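Local structure of BH0236 protein (Bacillus halodurans, 5T7A) at residues 29-33 and 34-38. The protein is a family 56 carbohydrate-binding module that recognises beta-1,3-glucan and probably directs its parent enzyme to that substrate. Sequence-based numbering, arbitrary orientation.
Sequences SHTHP and DYTAG. With EDO (1,2-ethanediol), chain C.
His32 and Tyr35 face each other as a hydrogen-bonded pair at the closed end of a tight hairpin. Tyr35 N donates to His32 O at 2.8 Å. His32 N returns a bond to Tyr35 O. Further along, His30 and Ala37 form a second hydrogen-bonded pair. His30 N lies 2.7 Å from Ala37 O, and Ala37 N donates to His30 O.

The His32 ring adds a bond inside the turn. Asp34 N points almost straight at His32 ND1 over 3.0 Å. The donor lies 26° out of the ring plane. The ring gets there because CG is anti to the backbone N (chi1 178°). Pro33 CD sits over the centre of one face of this imidazole.

Packing on the same side of the sheet rests on Tyr35. Its ring presents a face to His32 CB, which lies 3.8 Å from the ring centroid in a CH-pi contact. The two rings are nearly parallel, with planes at 17°, but are slid apart and barely overlap. Tyr35 also stacks with Phe51, and His30 stacks with Phe114. Thr31 and Thr36 lie side by side on the other side of the sheet, with Thr31 CG2 3.9 Å from Thr36 OG1.

The Asp34 carboxylate binds outward. OD1 forms a salt bridge with Lys104, while OD2 is hydrogen-bonded to Tyr102 OH and to O1 of an ethanediol, probably a crystallisation additive. The bonds to Tyr102 and Lys104 tie the turn to the end of strand 95-103 and the residue after it.

The arrangement is a beta hairpin with a two-residue loop (2:2), closed by a type I turn from His32 to Tyr35. The hairpin lies at one end of the antiparallel sheet of this carbohydrate-binding module, with strand 28-32 outermost within the chain and strand 35-40 pairing onward to strand 46-53.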
loop_
_atom_site.group_PDB
_atom_site.type_symbol
_atom_site.label_atom_id
_atom_site.label_comp_id
_atom_site.label_asym_id
_atom_site.label_seq_id
_atom_site.Cartn_x
_atom_site.Cartn_y
_atom_site.Cartn_z
ATOM N N SER A 29 4.522 3.236 8.885
ATOM C CA SER A 29 5.277 2.121 8.323
ATOM C C SER A 29 5.004 0.829 9.067
ATOM O O SER A 29 4.723 0.839 10.291
ATOM C CB SER A 29 6.770 2.360 8.247
ATOM O OG SER A 29 7.107 3.393 7.328
ATOM N N HIS A 30 4.997 -0.258 8.288
ATOM C CA HIS A 30 4.870 -1.588 8.809
ATOM C C HIS A 30 6.027 -2.395 8.248
ATOM O O HIS A 30 6.335 -2.249 7.076
ATOM C CB HIS A 30 3.569 -2.186 8.353
ATOM C CG HIS A 30 2.386 -1.376 8.778
ATOM N ND1 HIS A 30 1.866 -1.404 10.067
ATOM C CD2 HIS A 30 1.685 -0.441 8.103
ATOM C CE1 HIS A 30 0.821 -0.591 10.109
ATOM N NE2 HIS A 30 0.705 0.015 8.942
ATOM N N THR A 31 6.622 -3.303 9.059
ATOM C CA THR A 31 7.779 -3.984 8.594
ATOM C C THR A 31 7.629 -5.489 8.810
ATOM O O THR A 31 7.153 -5.936 9.891
ATOM C CB THR A 31 9.060 -3.520 9.308
ATOM O OG1 THR A 31 8.852 -3.441 10.739
ATOM C CG2 THR A 31 9.447 -2.180 8.789
ATOM N N HIS A 32 8.162 -6.205 7.843
ATOM C CA HIS A 32 8.194 -7.666 7.798
ATOM C C HIS A 32 9.489 -8.001 7.081
ATOM O O HIS A 32 9.965 -7.222 6.243
ATOM C CB HIS A 32 7.029 -8.268 7.015
ATOM C CG HIS A 32 7.071 -9.759 6.905
ATOM N ND1 HIS A 32 7.713 -10.421 5.881
ATOM C CD2 HIS A 32 6.547 -10.715 7.691
ATOM C CE1 HIS A 32 7.597 -11.723 6.049
ATOM N NE2 HIS A 32 6.912 -11.926 7.161
ATOM N N PRO A 33 10.130 -9.156 7.358
ATOM C CA PRO A 33 11.359 -9.391 6.609
ATOM C C PRO A 33 11.318 -9.206 5.074
ATOM O O PRO A 33 12.311 -8.798 4.468
ATOM C CB PRO A 33 11.697 -10.851 6.991
ATOM C CG PRO A 33 11.254 -10.889 8.353
ATOM C CD PRO A 33 9.954 -10.197 8.359
ATOM N N ASP A 34 10.178 -9.447 4.437
ATOM C CA ASP A 34 10.007 -9.193 3.029
ATOM C C ASP A 34 9.739 -7.787 2.593
ATOM O O ASP A 34 9.833 -7.530 1.421
ATOM C CB ASP A 34 8.841 -10.044 2.513
ATOM C CG ASP A 34 9.146 -11.521 2.451
ATOM O OD1 ASP A 34 10.299 -11.909 2.619
ATOM O OD2 ASP A 34 8.216 -12.308 2.150
ATOM N N TYR A 35 9.443 -6.833 3.475
ATOM C CA TYR A 35 9.014 -5.482 3.025
ATOM C C TYR A 35 8.925 -4.460 4.162
ATOM O O TYR A 35 8.601 -4.780 5.334
ATOM C CB TYR A 35 7.629 -5.546 2.350
ATOM C CG TYR A 35 6.507 -6.047 3.206
ATOM C CD1 TYR A 35 5.833 -5.241 4.066
ATOM C CD2 TYR A 35 6.142 -7.400 3.176
ATOM C CE1 TYR A 35 4.800 -5.701 4.902
ATOM C CE2 TYR A 35 5.146 -7.884 4.020
ATOM C CZ TYR A 35 4.509 -7.026 4.892
ATOM O OH TYR A 35 3.505 -7.460 5.737
ATOM N N THR A 36 9.040 -3.195 3.757
ATOM C CA THR A 36 8.511 -2.064 4.520
ATOM C C THR A 36 7.326 -1.564 3.704
ATOM O O THR A 36 7.437 -1.495 2.430
ATOM C CB THR A 36 9.490 -0.912 4.628
ATOM O OG1 THR A 36 10.711 -1.416 5.193
ATOM C CG2 THR A 36 8.944 0.158 5.528
ATOM N N ALA A 37 6.195 -1.308 4.366
ATOM C CA ALA A 37 5.036 -0.841 3.615
ATOM C C ALA A 37 4.248 0.128 4.451
ATOM O O ALA A 37 4.317 0.094 5.671
ATOM C CB ALA A 37 4.126 -1.993 3.194
ATOM N N GLY A 38 3.485 1.025 3.808
ATOM C CA GLY A 38 2.778 1.961 4.632
ATOM C C GLY A 38 2.252 3.138 3.833
ATOM O O GLY A 38 1.963 3.045 2.637
HETATM C C1 EDO C . 7.213 -15.461 2.073
HETATM O O1 EDO C . 8.211 -14.725 2.877
HETATM C C2 EDO C . 6.744 -16.603 2.927
HETATM O O2 EDO C . 7.764 -17.556 3.023
#